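Local coordinates for uncharacterized conserved protein (PDB 2QSD) that is of unknown function but belongs to the DUF1543 family and assembles as a pair of identical subunits, at residues 11-16 against 55-60; 87-92 against 106-111; 70-75 against 158-163; 24-29 against 47-52. All coordinates share one frame; numbering follows the deposited sequence.

Interaction 1: 11-16 against 55-60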
loop_
_atom_site.group_PDB
_atom_site.type_symbol
_atom_site.label_atom_id
_atom_site.label_comp_id
_atom_site.label_asym_id
_atom_site.label_seq_id
_atom_site.Cartn_x
_atom_site.Cartn_y
_atom_site.Cartn_z
ATOM N N PHE A 11 12.524 14.839 -7.433
ATOM C CA PHE A 11 11.343 14.097 -7.826
ATOM C C PHE A 11 10.734 13.381 -6.633
ATOM O O PHE A 11 11.446 12.811 -5.798
ATOM C CB PHE A 11 11.687 13.052 -8.876
ATOM C CG PHE A 11 12.170 13.615 -10.183
ATOM C CD1 PHE A 11 13.529 13.615 -10.489
ATOM C CD2 PHE A 11 11.266 14.093 -11.132
ATOM C CE1 PHE A 11 13.986 14.092 -11.715
ATOM C CE2 PHE A 11 11.711 14.581 -12.357
ATOM C CZ PHE A 11 13.075 14.580 -12.649
ATOM N N LEU A 12 9.412 13.417 -6.561
ATOM C CA LEU A 12 8.670 12.567 -5.649
ATOM C C LEU A 12 8.027 11.469 -6.491
ATOM O O LEU A 12 7.221 11.752 -7.370
ATOM C CB LEU A 12 7.689 13.418 -4.829
ATOM C CG LEU A 12 6.208 13.277 -4.433
ATOM C CD1 LEU A 12 5.615 11.889 -4.399
ATOM C CD2 LEU A 12 6.002 13.964 -3.089
ATOM N N VAL A 13 8.418 10.221 -6.238
ATOM C CA VAL A 13 7.987 9.087 -7.056
ATOM C C VAL A 13 7.147 8.094 -6.258
ATOM O O VAL A 13 7.428 7.810 -5.094
ATOM C CB VAL A 13 9.185 8.350 -7.735
ATOM C CG1 VAL A 13 9.945 9.273 -8.659
ATOM C CG2 VAL A 13 10.141 7.788 -6.721
ATOM N N TYR A 14 6.104 7.581 -6.892
ATOM C CA TYR A 14 5.229 6.596 -6.279
ATOM C C TYR A 14 5.533 5.279 -6.970
ATOM O O TYR A 14 5.308 5.125 -8.170
ATOM C CB TYR A 14 3.780 7.015 -6.492
ATOM C CG TYR A 14 2.716 6.170 -5.829
ATOM C CD1 TYR A 14 2.614 6.094 -4.437
ATOM C CD2 TYR A 14 1.767 5.492 -6.597
ATOM C CE1 TYR A 14 1.618 5.335 -3.823
ATOM C CE2 TYR A 14 0.758 4.728 -5.996
ATOM C CZ TYR A 14 0.694 4.655 -4.611
ATOM O OH TYR A 14 -0.291 3.905 -4.017
ATOM N N VAL A 15 6.097 4.344 -6.219
ATOM C CA VAL A 15 6.549 3.091 -6.806
ATOM C C VAL A 15 5.791 1.918 -6.218
ATOM O O VAL A 15 5.227 2.017 -5.128
ATOM C CB VAL A 15 8.069 2.898 -6.652
ATOM C CG1 VAL A 15 8.806 3.933 -7.466
ATOM C CG2 VAL A 15 8.492 2.991 -5.187
ATOM N N GLY A 16 5.773 0.813 -6.954
ATOM C CA GLY A 16 5.021 -0.370 -6.560
ATOM C C GLY A 16 5.775 -1.654 -6.820
ATOM O O GLY A 16 6.674 -1.715 -7.668
ATOM N N LEU A 55 9.551 -4.472 -9.890
ATOM C CA LEU A 55 9.412 -3.099 -9.424
ATOM C C LEU A 55 8.964 -2.187 -10.559
ATOM O O LEU A 55 9.487 -2.253 -11.673
ATOM C CB LEU A 55 10.733 -2.605 -8.826
ATOM C CG LEU A 55 10.838 -1.197 -8.227
ATOM C CD1 LEU A 55 9.885 -1.013 -7.055
ATOM C CD2 LEU A 55 12.261 -0.937 -7.791
ATOM N N HIS A 56 7.971 -1.355 -10.276
ATOM C CA HIS A 56 7.427 -0.458 -11.285
ATOM C C HIS A 56 7.121 0.911 -10.712
ATOM O O HIS A 56 6.749 1.048 -9.545
ATOM C CB HIS A 56 6.173 -1.055 -11.938
ATOM C CG HIS A 56 5.122 -1.481 -10.959
ATOM N ND1 HIS A 56 4.058 -0.675 -10.611
ATOM C CD2 HIS A 56 4.967 -2.630 -10.256
ATOM C CE1 HIS A 56 3.295 -1.306 -9.737
ATOM N NE2 HIS A 56 3.826 -2.493 -9.500
ATOM N N LEU A 57 7.294 1.915 -11.559
ATOM C CA LEU A 57 6.951 3.291 -11.270
ATOM C C LEU A 57 5.485 3.522 -11.628
ATOM O O LEU A 57 5.048 3.131 -12.710
ATOM C CB LEU A 57 7.849 4.181 -12.118
ATOM C CG LEU A 57 7.857 5.682 -11.914
ATOM C CD1 LEU A 57 8.657 6.040 -10.678
ATOM C CD2 LEU A 57 8.457 6.303 -13.155
ATOM N N ASP A 58 4.731 4.156 -10.731
ATOM C CA ASP A 58 3.291 4.378 -10.949
ATOM C C ASP A 58 2.881 5.835 -11.161
ATOM O O ASP A 58 2.014 6.123 -11.981
ATOM C CB ASP A 58 2.458 3.743 -9.831
ATOM C CG ASP A 58 2.428 2.222 -9.919
ATOM O OD1 ASP A 58 2.838 1.671 -10.965
ATOM O OD2 ASP A 58 1.994 1.576 -8.940
ATOM N N SER A 59 3.480 6.743 -10.397
ATOM C CA SER A 59 3.367 8.172 -10.662
ATOM C C SER A 59 4.582 8.907 -10.121
ATOM O O SER A 59 5.321 8.376 -9.295
ATOM C CB SER A 59 2.079 8.762 -10.079
ATOM O OG SER A 59 2.073 8.705 -8.669
ATOM N N PHE A 60 4.788 10.123 -10.614
ATOM C CA PHE A 60 5.819 11.005 -10.097
ATOM C C PHE A 60 5.482 12.470 -10.339
ATOM O O PHE A 60 4.657 12.799 -11.195
ATOM C CB PHE A 60 7.200 10.671 -10.683
ATOM C CG PHE A 60 7.351 11.001 -12.143
ATOM C CD1 PHE A 60 7.120 10.033 -13.111
ATOM C CD2 PHE A 60 7.755 12.271 -12.551
ATOM C CE1 PHE A 60 7.267 10.324 -14.460
ATOM C CE2 PHE A 60 7.897 12.575 -13.898
ATOM C CZ PHE A 60 7.657 11.600 -14.855
#
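Phe11 and Phe60 meet ring to ring through the CD2 atom of each, 4.2 Å apart, where strands 9-17 and 56-62 run antiparallel. One residue on, Leu12 O takes a CA-H...O contact from Phe60 CA at 3.2 Å. Val13 forms a non-hydrogen-bonded pair with Phe60 and sets CG1 against Phe60 CB at 3.7 Å. At Tyr14 the regular pairing breaks. Its N-H points almost straight at Ser59 O (170°), while Tyr14 O accepts from Asp58 N at 2.8 Å and, weakly, from Ser59 N at 3.3 Å. Two residues facing one, with the register slipping by one before Val15, define a classic beta bulge. With CG anti to the backbone N (chi1 -175°), the Tyr14 ring brings CD2 beside Asp58 CB; Ser59 OG, close to Tyr14 CB, hydrogen-bonds to Tyr102. Past the bulge, Leu57 CD1 touches Val15 CG1 at 3.8 Å and also reaches Val13 CB, one leucine methyl spanning both valines. Gly16 and His56 exchange backbone hydrogen bonds. The His56 ring folds back over the glycine (chi1 53°), with Gly16 CA 4.0 Å from the ring centroid in a CH-pi contact; a CB on Gly16 would collide with His56 CE1. His56 ND1 donates to Asp58 OD1, which lies in the ring plane, at 2.7 Å, and NE2 is hydrogen-bonded to Glu25 OE1; together they limit the ring's rotation. On the flank of 9-17 away from 56-62, strand 26-34 bonds to Val13 and Val15 through Arg30 and Asp28; helix 41-47 lays Ile44 on Val15, and strand 105-110 packs against Leu12.

Interaction 2: 87-92 against 106-111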
loop_
_atom_site.group_PDB
_atom_site.type_symbol
_atom_site.label_atom_id
_atom_site.label_comp_id
_atom_site.label_asym_id
_atom_site.label_seq_id
_atom_site.Cartn_x
_atom_site.Cartn_y
_atom_site.Cartn_z
ATOM N N TYR A 87 9.013 19.295 4.799
ATOM C CA TYR A 87 8.492 18.161 5.536
ATOM C C TYR A 87 7.447 17.414 4.730
ATOM O O TYR A 87 6.534 18.014 4.160
ATOM C CB TYR A 87 7.899 18.589 6.877
ATOM C CG TYR A 87 8.921 18.944 7.936
ATOM C CD1 TYR A 87 9.301 20.270 8.148
ATOM C CD2 TYR A 87 9.501 17.956 8.737
ATOM C CE1 TYR A 87 10.239 20.607 9.122
ATOM C CE2 TYR A 87 10.440 18.284 9.717
ATOM C CZ TYR A 87 10.802 19.613 9.904
ATOM O OH TYR A 87 11.728 19.952 10.867
ATOM N N PHE A 88 7.603 16.095 4.701
ATOM C CA PHE A 88 6.664 15.182 4.072
ATOM C C PHE A 88 5.802 14.549 5.161
ATOM O O PHE A 88 6.331 13.944 6.091
ATOM C CB PHE A 88 7.454 14.111 3.322
ATOM C CG PHE A 88 6.616 12.986 2.801
ATOM C CD1 PHE A 88 5.752 13.187 1.727
ATOM C CD2 PHE A 88 6.703 11.718 3.374
ATOM C CE1 PHE A 88 4.987 12.150 1.232
ATOM C CE2 PHE A 88 5.937 10.672 2.886
ATOM C CZ PHE A 88 5.075 10.890 1.810
ATOM N N VAL A 89 4.483 14.687 5.044
ATOM C CA VAL A 89 3.566 14.215 6.082
ATOM C C VAL A 89 2.626 13.129 5.562
ATOM O O VAL A 89 1.808 13.371 4.668
ATOM C CB VAL A 89 2.737 15.379 6.707
ATOM C CG1 VAL A 89 1.731 14.849 7.724
ATOM C CG2 VAL A 89 3.649 16.409 7.367
ATOM N N ASN A 90 2.751 11.938 6.145
ATOM C CA ASN A 90 1.920 10.784 5.810
ATOM C C ASN A 90 0.715 10.679 6.747
ATOM O O ASN A 90 0.885 10.557 7.962
ATOM C CB ASN A 90 2.772 9.506 5.870
ATOM C CG ASN A 90 1.966 8.236 5.609
ATOM O OD1 ASN A 90 2.083 7.258 6.350
ATOM N ND2 ASN A 90 1.151 8.245 4.552
ATOM N N PHE A 91 -0.489 10.734 6.176
ATOM C CA PHE A 91 -1.736 10.621 6.948
ATOM C C PHE A 91 -2.104 9.164 7.234
ATOM O O PHE A 91 -1.920 8.286 6.386
ATOM C CB PHE A 91 -2.910 11.300 6.225
ATOM C CG PHE A 91 -2.835 12.808 6.189
ATOM C CD1 PHE A 91 -2.971 13.560 7.354
ATOM C CD2 PHE A 91 -2.668 13.477 4.978
ATOM C CE1 PHE A 91 -2.913 14.956 7.315
ATOM C CE2 PHE A 91 -2.613 14.871 4.927
ATOM C CZ PHE A 91 -2.735 15.611 6.097
ATOM N N GLY A 92 -2.643 8.923 8.428
ATOM C CA GLY A 92 -3.066 7.586 8.845
ATOM C C GLY A 92 -4.503 7.277 8.469
ATOM O O GLY A 92 -5.440 7.869 9.009
ATOM N N THR A 106 0.840 14.936 2.090
ATOM C CA THR A 106 1.227 16.260 1.600
ATOM C C THR A 106 2.696 16.585 1.898
ATOM O O THR A 106 3.362 15.876 2.657
ATOM C CB THR A 106 0.312 17.386 2.154
ATOM O OG1 THR A 106 0.558 18.602 1.437
ATOM C CG2 THR A 106 0.562 17.620 3.632
ATOM N N VAL A 107 3.189 17.650 1.269
ATOM C CA VAL A 107 4.489 18.222 1.584
ATOM C C VAL A 107 4.261 19.664 2.023
ATOM O O VAL A 107 3.520 20.403 1.373
ATOM C CB VAL A 107 5.464 18.156 0.380
ATOM C CG1 VAL A 107 6.816 18.771 0.735
ATOM C CG2 VAL A 107 5.664 16.707 -0.086
ATOM N N VAL A 108 4.864 20.047 3.146
ATOM C CA VAL A 108 4.742 21.406 3.689
ATOM C C VAL A 108 6.104 21.971 4.089
ATOM O O VAL A 108 7.082 21.230 4.221
ATOM C CB VAL A 108 3.795 21.485 4.936
ATOM C CG1 VAL A 108 2.341 21.172 4.571
ATOM C CG2 VAL A 108 4.294 20.596 6.085
ATOM N N VAL A 109 6.154 23.286 4.288
ATOM C CA VAL A 109 7.358 23.957 4.776
ATOM C C VAL A 109 7.139 24.395 6.224
ATOM O O VAL A 109 6.187 25.124 6.524
ATOM C CB VAL A 109 7.741 25.160 3.880
ATOM C CG1 VAL A 109 8.879 25.962 4.496
ATOM C CG2 VAL A 109 8.128 24.680 2.495
ATOM N N ALA A 110 8.007 23.930 7.118
ATOM C CA ALA A 110 7.892 24.257 8.543
ATOM C C ALA A 110 9.247 24.299 9.241
ATOM O O ALA A 110 10.256 23.857 8.681
ATOM C CB ALA A 110 6.965 23.278 9.238
ATOM N N ASP A 111 9.265 24.837 10.460
ATOM C CA ASP A 111 10.499 24.922 11.253
ATOM C C ASP A 111 10.731 23.679 12.118
ATOM O O ASP A 111 11.873 23.274 12.345
ATOM C CB ASP A 111 10.546 26.208 12.098
ATOM C CG ASP A 111 9.256 26.470 12.878
ATOM O OD1 ASP A 111 9.132 27.575 13.447
ATOM O OD2 ASP A 111 8.368 25.594 12.932
#
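Tyr87 and Val108 pair within an antiparallel beta hairpin with a long, partly unmodelled connection, formed by strands 85-90 and 105-110; the latter is an outermost strand of its three-stranded sheet within the chain. The pairing is regular, without a register shift. Tyr87 and Val108 exchange backbone hydrogen bonds, with Tyr87 N 2.8 Å from Val108 O, and Val89 and Thr106 form the second hydrogen-bonded pair, in which Val89 N donates to Thr106 O almost perfectly straight (177°). Between them Phe88 and Val107 make a non-hydrogen-bonded pair, and Val107 CA gives a CA-H...O contact to Tyr87 O at 3.3 Å. The side chains divide between two faces. Tyr87, Val89, Thr106 and Val108 share the face packed by helix 113-122, where Ala116 meets Tyr87 and Ala120 meets Val89. Here Val89 CG2 reaches Val108 CG2 diagonally at 4.4 Å, and Thr106 OG1 bonds to Gln123. Phe88 and Val107 share the other face. A chi1 of 171°, which turns CG away from the backbone N, brings the Phe88 ring edge to Val107 CG2, CD1 to CG2 being 4.0 Å, and the two side chains cross at about a right angle. Phe31 stacks edge-to-face on Phe88, and Ile24 of the second subunit also packs there, so this face takes part in the subunit interface. Farther along the hairpin, the Tyr87 ring leans toward the end of strand 105-110: its CD1 lies 4.0 Å from Ala110 CB, and Ala110 O sits in the ring plane, 3.3 Å from Tyr87 CE1.

Interaction 3: 70-75 against 158-163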
loop_
_atom_site.group_PDB
_atom_site.type_symbol
_atom_site.label_atom_id
_atom_site.label_comp_id
_atom_site.label_asym_id
_atom_site.label_seq_id
_atom_site.Cartn_x
_atom_site.Cartn_y
_atom_site.Cartn_z
ATOM N N ARG A 70 10.800 28.130 -3.135
ATOM C CA ARG A 70 11.513 27.467 -4.218
ATOM C C ARG A 70 12.550 26.498 -3.647
ATOM O O ARG A 70 13.246 26.825 -2.686
ATOM C CB ARG A 70 12.196 28.516 -5.097
ATOM C CG ARG A 70 12.985 27.983 -6.279
ATOM C CD ARG A 70 13.398 29.114 -7.189
ATOM N NE ARG A 70 14.396 28.697 -8.167
ATOM C CZ ARG A 70 14.887 29.483 -9.123
ATOM N NH1 ARG A 70 15.799 29.007 -9.961
ATOM N NH2 ARG A 70 14.473 30.740 -9.244
ATOM N N ILE A 71 12.647 25.316 -4.250
ATOM C CA ILE A 71 13.547 24.272 -3.786
ATOM C C ILE A 71 14.866 24.357 -4.537
ATOM O O ILE A 71 14.890 24.345 -5.770
ATOM C CB ILE A 71 12.906 22.871 -3.952
ATOM C CG1 ILE A 71 11.635 22.777 -3.103
ATOM C CG2 ILE A 71 13.892 21.769 -3.570
ATOM C CD1 ILE A 71 10.692 21.686 -3.522
ATOM N N HIS A 72 15.959 24.467 -3.786
ATOM C CA HIS A 72 17.299 24.461 -4.367
ATOM C C HIS A 72 18.037 23.210 -3.939
ATOM O O HIS A 72 17.853 22.732 -2.818
ATOM C CB HIS A 72 18.090 25.692 -3.932
ATOM C CG HIS A 72 17.555 26.973 -4.479
ATOM N ND1 HIS A 72 17.828 27.404 -5.760
ATOM C CD2 HIS A 72 16.764 27.921 -3.922
ATOM C CE1 HIS A 72 17.223 28.560 -5.967
ATOM N NE2 HIS A 72 16.572 28.895 -4.868
ATOM N N LEU A 73 18.864 22.686 -4.836
ATOM C CA LEU A 73 19.656 21.493 -4.556
ATOM C C LEU A 73 21.140 21.792 -4.704
ATOM O O LEU A 73 21.586 22.266 -5.754
ATOM C CB LEU A 73 19.247 20.338 -5.478
ATOM C CG LEU A 73 17.777 19.911 -5.440
ATOM C CD1 LEU A 73 17.462 18.986 -6.607
ATOM C CD2 LEU A 73 17.402 19.271 -4.105
ATOM N N THR A 74 21.896 21.520 -3.643
ATOM C CA THR A 74 23.335 21.795 -3.610
ATOM C C THR A 74 24.135 20.618 -3.054
ATOM O O THR A 74 23.622 19.820 -2.261
ATOM C CB THR A 74 23.661 23.063 -2.774
ATOM O OG1 THR A 74 22.867 23.072 -1.579
ATOM C CG2 THR A 74 23.388 24.338 -3.575
ATOM N N SER A 75 25.395 20.524 -3.477
ATOM C CA SER A 75 26.319 19.505 -2.974
ATOM C C SER A 75 26.789 19.803 -1.551
ATOM O O SER A 75 27.026 18.882 -0.770
ATOM C CB SER A 75 27.528 19.361 -3.900
ATOM O OG SER A 75 27.161 18.744 -5.119
ATOM N N THR A 158 17.622 23.210 0.142
ATOM C CA THR A 158 17.465 24.534 0.738
ATOM C C THR A 158 16.279 25.254 0.115
ATOM O O THR A 158 15.957 25.038 -1.050
ATOM C CB THR A 158 18.744 25.400 0.625
ATOM O OG1 THR A 158 19.166 25.473 -0.741
ATOM C CG2 THR A 158 19.871 24.818 1.474
ATOM N N LEU A 159 15.636 26.111 0.902
ATOM C CA LEU A 159 14.414 26.786 0.488
ATOM C C LEU A 159 14.592 28.295 0.355
ATOM O O LEU A 159 15.324 28.907 1.129
ATOM C CB LEU A 159 13.277 26.460 1.462
ATOM C CG LEU A 159 12.972 24.967 1.635
ATOM C CD1 LEU A 159 11.987 24.747 2.752
ATOM C CD2 LEU A 159 12.458 24.337 0.340
ATOM N N GLU A 160 13.916 28.875 -0.637
ATOM C CA GLU A 160 13.927 30.317 -0.886
ATOM C C GLU A 160 12.509 30.798 -1.204
ATOM O O GLU A 160 11.910 30.354 -2.180
ATOM C CB GLU A 160 14.860 30.638 -2.055
ATOM C CG GLU A 160 14.913 32.115 -2.442
ATOM C CD GLU A 160 15.177 32.341 -3.927
ATOM O OE1 GLU A 160 15.222 33.516 -4.351
ATOM O OE2 GLU A 160 15.327 31.354 -4.677
ATOM N N PHE A 161 11.976 31.700 -0.381
ATOM C CA PHE A 161 10.650 32.262 -0.612
ATOM C C PHE A 161 10.603 33.132 -1.875
ATOM O O PHE A 161 11.350 34.100 -1.991
ATOM C CB PHE A 161 10.186 33.064 0.606
ATOM C CG PHE A 161 8.782 33.603 0.487
ATOM C CD1 PHE A 161 7.689 32.805 0.803
ATOM C CD2 PHE A 161 8.554 34.915 0.067
ATOM C CE1 PHE A 161 6.384 33.297 0.696
ATOM C CE2 PHE A 161 7.258 35.414 -0.048
ATOM C CZ PHE A 161 6.168 34.602 0.272
ATOM N N ASP A 162 9.726 32.771 -2.815
ATOM C CA ASP A 162 9.477 33.596 -4.001
ATOM C C ASP A 162 7.988 33.781 -4.326
ATOM O O ASP A 162 7.640 34.450 -5.299
ATOM C CB ASP A 162 10.259 33.084 -5.225
ATOM C CG ASP A 162 9.824 31.691 -5.688
ATOM O OD1 ASP A 162 8.849 31.120 -5.149
ATOM O OD2 ASP A 162 10.474 31.163 -6.619
ATOM N N GLY A 163 7.121 33.165 -3.525
ATOM C CA GLY A 163 5.674 33.282 -3.706
ATOM C C GLY A 163 5.005 32.368 -4.733
ATOM O O GLY A 163 3.773 32.345 -4.828
HETATM O O HOH W 1 12.648 32.404 -7.623
#
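Arg70 and Glu160 begin an antiparallel strand pairing, 69-74 with 155-161, that forms the centre of a four-stranded sheet at the surface. Backbone bonds come first: Arg70 and Glu160 exchange N-H and C=O, with Arg70 N 2.7 Å from Glu160 O, and His72 and Thr158 do the same, His72 N lying 2.8 Å from Thr158 O. Apolar packing is slight. Ile71 and Leu159 run side by side and meet through Ile71 CG1 and Leu159 CD2 at 3.9 Å. Polar side chains gather on the other face. Glu160 starts with CG turned away from the backbone N (chi1 178°) and bends at chi2, bringing OE2 to His72 NE2, which donates to it at 2.8 Å, nearly straight (169°). OE2 lies in the His72 ring plane, and the N-H meets it on the anti side, somewhat out of the carboxylate plane. Replacing His72 with a leucine would probably leave Glu160 OE2 without this donor and the glutamate chain freer to turn. Arg70 runs alongside Glu160, but no N-H points at the carboxylate: NE stands 4.5 Å from Glu160 OE2, which lies well out of the guanidinium plane, so only opposite charges are near. Arg70 crosses Asp162 at about a right angle, its CB and CD beside OD2, an oxygen that also bonds His65. A water closes the link, accepting from Arg70 NH2 at 3.0 Å in the guanidinium plane and donating to Asp162 OD2 at 2.7 Å.

Interaction 4: 24-29 against 47-52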
loop_
_atom_site.group_PDB
_atom_site.type_symbol
_atom_site.label_atom_id
_atom_site.label_comp_id
_atom_site.label_asym_id
_atom_site.label_seq_id
_atom_site.Cartn_x
_atom_site.Cartn_y
_atom_site.Cartn_z
ATOM N N ILE A 24 -0.498 -8.932 -1.411
ATOM C CA ILE A 24 -0.757 -7.990 -2.496
ATOM C C ILE A 24 0.445 -7.098 -2.771
ATOM O O ILE A 24 1.395 -7.067 -1.994
ATOM C CB ILE A 24 -2.034 -7.134 -2.253
ATOM C CG1 ILE A 24 -1.850 -6.166 -1.079
ATOM C CG2 ILE A 24 -3.256 -8.028 -2.053
ATOM C CD1 ILE A 24 -3.035 -5.238 -0.870
ATOM N N GLU A 25 0.394 -6.404 -3.900
ATOM C CA GLU A 25 1.379 -5.401 -4.286
ATOM C C GLU A 25 1.356 -4.253 -3.273
ATOM O O GLU A 25 0.289 -3.806 -2.844
ATOM C CB GLU A 25 1.021 -4.868 -5.680
ATOM C CG GLU A 25 2.180 -4.371 -6.525
ATOM C CD GLU A 25 2.695 -5.411 -7.510
ATOM O OE1 GLU A 25 3.341 -5.018 -8.501
ATOM O OE2 GLU A 25 2.459 -6.615 -7.306
ATOM N N LEU A 26 2.533 -3.791 -2.875
ATOM C CA LEU A 26 2.632 -2.684 -1.931
ATOM C C LEU A 26 3.178 -1.469 -2.652
ATOM O O LEU A 26 3.767 -1.597 -3.728
ATOM C CB LEU A 26 3.544 -3.053 -0.761
ATOM C CG LEU A 26 3.348 -4.480 -0.263
ATOM C CD1 LEU A 26 4.615 -4.979 0.367
ATOM C CD2 LEU A 26 2.164 -4.586 0.690
ATOM N N HIS A 27 2.977 -0.295 -2.057
ATOM C CA HIS A 27 3.422 0.961 -2.649
ATOM C C HIS A 27 4.133 1.847 -1.629
ATOM O O HIS A 27 3.740 1.895 -0.472
ATOM C CB HIS A 27 2.230 1.717 -3.240
ATOM C CG HIS A 27 1.545 0.985 -4.350
ATOM N ND1 HIS A 27 0.592 0.016 -4.123
ATOM C CD2 HIS A 27 1.686 1.071 -5.694
ATOM C CE1 HIS A 27 0.173 -0.463 -5.280
ATOM N NE2 HIS A 27 0.823 0.159 -6.248
ATOM N N ASP A 28 5.161 2.558 -2.076
ATOM C CA ASP A 28 5.862 3.530 -1.239
ATOM C C ASP A 28 6.150 4.811 -2.031
ATOM O O ASP A 28 6.181 4.793 -3.262
ATOM C CB ASP A 28 7.172 2.929 -0.694
ATOM C CG ASP A 28 7.768 3.737 0.455
ATOM O OD1 ASP A 28 7.011 4.467 1.125
ATOM O OD2 ASP A 28 8.992 3.640 0.697
ATOM N N ILE A 29 6.345 5.913 -1.309
ATOM C CA ILE A 29 6.762 7.187 -1.876
ATOM C C ILE A 29 8.250 7.384 -1.615
ATOM O O ILE A 29 8.694 7.313 -0.467
ATOM C CB ILE A 29 5.968 8.348 -1.244
ATOM C CG1 ILE A 29 4.501 8.311 -1.691
ATOM C CG2 ILE A 29 6.607 9.702 -1.553
ATOM C CD1 ILE A 29 4.282 8.820 -3.084
ATOM N N GLY A 47 16.270 2.441 -2.804
ATOM C CA GLY A 47 15.365 2.964 -1.780
ATOM C C GLY A 47 14.139 2.088 -1.558
ATOM O O GLY A 47 13.498 2.168 -0.505
ATOM N N TRP A 48 13.810 1.258 -2.550
ATOM C CA TRP A 48 12.683 0.318 -2.454
ATOM C C TRP A 48 12.938 -0.737 -1.383
ATOM O O TRP A 48 13.946 -1.420 -1.418
ATOM C CB TRP A 48 12.409 -0.346 -3.812
ATOM C CG TRP A 48 11.360 -1.418 -3.776
ATOM C CD1 TRP A 48 11.543 -2.745 -4.040
ATOM C CD2 TRP A 48 9.963 -1.260 -3.471
ATOM N NE1 TRP A 48 10.353 -3.419 -3.924
ATOM C CE2 TRP A 48 9.370 -2.537 -3.566
ATOM C CE3 TRP A 48 9.157 -0.167 -3.131
ATOM C CZ2 TRP A 48 8.013 -2.754 -3.327
ATOM C CZ3 TRP A 48 7.803 -0.386 -2.889
ATOM C CH2 TRP A 48 7.248 -1.668 -2.989
ATOM N N PHE A 49 12.018 -0.845 -0.433
ATOM C CA PHE A 49 12.210 -1.672 0.758
ATOM C C PHE A 49 12.010 -3.161 0.481
ATOM O O PHE A 49 12.485 -4.008 1.245
ATOM C CB PHE A 49 11.241 -1.224 1.865
ATOM C CG PHE A 49 9.818 -1.634 1.621
ATOM C CD1 PHE A 49 8.999 -0.877 0.788
ATOM C CD2 PHE A 49 9.298 -2.797 2.208
ATOM C CE1 PHE A 49 7.685 -1.257 0.552
ATOM C CE2 PHE A 49 7.990 -3.190 1.966
ATOM C CZ PHE A 49 7.180 -2.421 1.138
ATOM N N GLY A 50 11.277 -3.459 -0.593
ATOM C CA GLY A 50 10.816 -4.813 -0.883
ATOM C C GLY A 50 11.659 -5.554 -1.900
ATOM O O GLY A 50 12.848 -5.287 -2.049
ATOM N N THR A 51 11.018 -6.483 -2.600
ATOM C CA THR A 51 11.648 -7.326 -3.607
ATOM C C THR A 51 11.903 -6.527 -4.883
ATOM O O THR A 51 11.024 -5.805 -5.351
ATOM C CB THR A 51 10.734 -8.542 -3.902
ATOM O OG1 THR A 51 10.589 -9.324 -2.710
ATOM C CG2 THR A 51 11.269 -9.419 -5.038
ATOM N N GLN A 52 13.103 -6.675 -5.439
ATOM C CA GLN A 52 13.519 -5.953 -6.644
ATOM C C GLN A 52 12.792 -6.373 -7.912
ATOM O O GLN A 52 12.445 -5.525 -8.734
ATOM C CB GLN A 52 15.035 -6.067 -6.853
ATOM C CG GLN A 52 15.873 -5.410 -5.756
ATOM C CD GLN A 52 15.707 -3.897 -5.688
ATOM O OE1 GLN A 52 15.571 -3.225 -6.714
ATOM N NE2 GLN A 52 15.726 -3.356 -4.472
HETATM O O HOH W 2 10.632 1.834 -0.214
#
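The Trp48 indole meets strand 26-34 with the outer end of its six-membered ring: CH2 stands 3.6 Å from Leu26 O, CZ3 is 4.0 Å from Asp28 CB, and His27 C lies at the edge, near the ring plane. One indole face carries Phe49 CD1 and Gly50 N, both offset toward the rim. Trp48 NE1 donates to Thr51 O at 2.9 Å, rather bent (135°) and from above the carbonyl plane, which ties the ring to its own loop, the one that follows helix 41-47 and precedes strand 56-62. Phe49 meets the strand with an edge of its ring, where Leu26 CD1 touches CZ at 3.7 Å and the two side chains cross at about a right angle. Its CG sits between the backbone N and carbonyl carbon (chi1 74°), a rotation that places CZ against Leu26 CD1. With Trp48 cut back to alanine, a gap would probably open beside Leu26 and Asp28, and Thr51 O would lose its indole N-H. No direct hydrogen bond joins the segments; a water does, donating to Asp28 OD2 at 2.6 Å and to Gly47 O at 2.9 Å. The buried Asp28 carboxylate also forms a salt bridge from OD2 to Arg30, while OD1 accepts the backbone N-H groups of Asn23 and Ile24 of the second subunit. So many donors are likely to favour its charged form, and they make this loop-to-strand packing part of the subunit interface.

How the interactions relate
Interactions 1, 2 and 4 are buried, whereas interaction 3 lies at the surface. Interactions 1 and 2 combine strand pairing with apolar side chains, one irregular through its bulge and one regular; interaction 3 pairs strands too but adds charged and water-linked side chains. Interaction 4 has no strand pairing and joins loop to strand through two aromatic side chains and a bridging water; burial does not exclude polar groups, since Asp28 is satisfied there. Interactions 1 and 4 share a sheet, in which strands 9-17 and 26-34 are neighbours. Packing joins interaction 2 to interaction 1 through Val107 and Leu12, and to interaction 3 through Val109 and Leu159. Interactions 3 and 4 are remote, about 29 Å between centres.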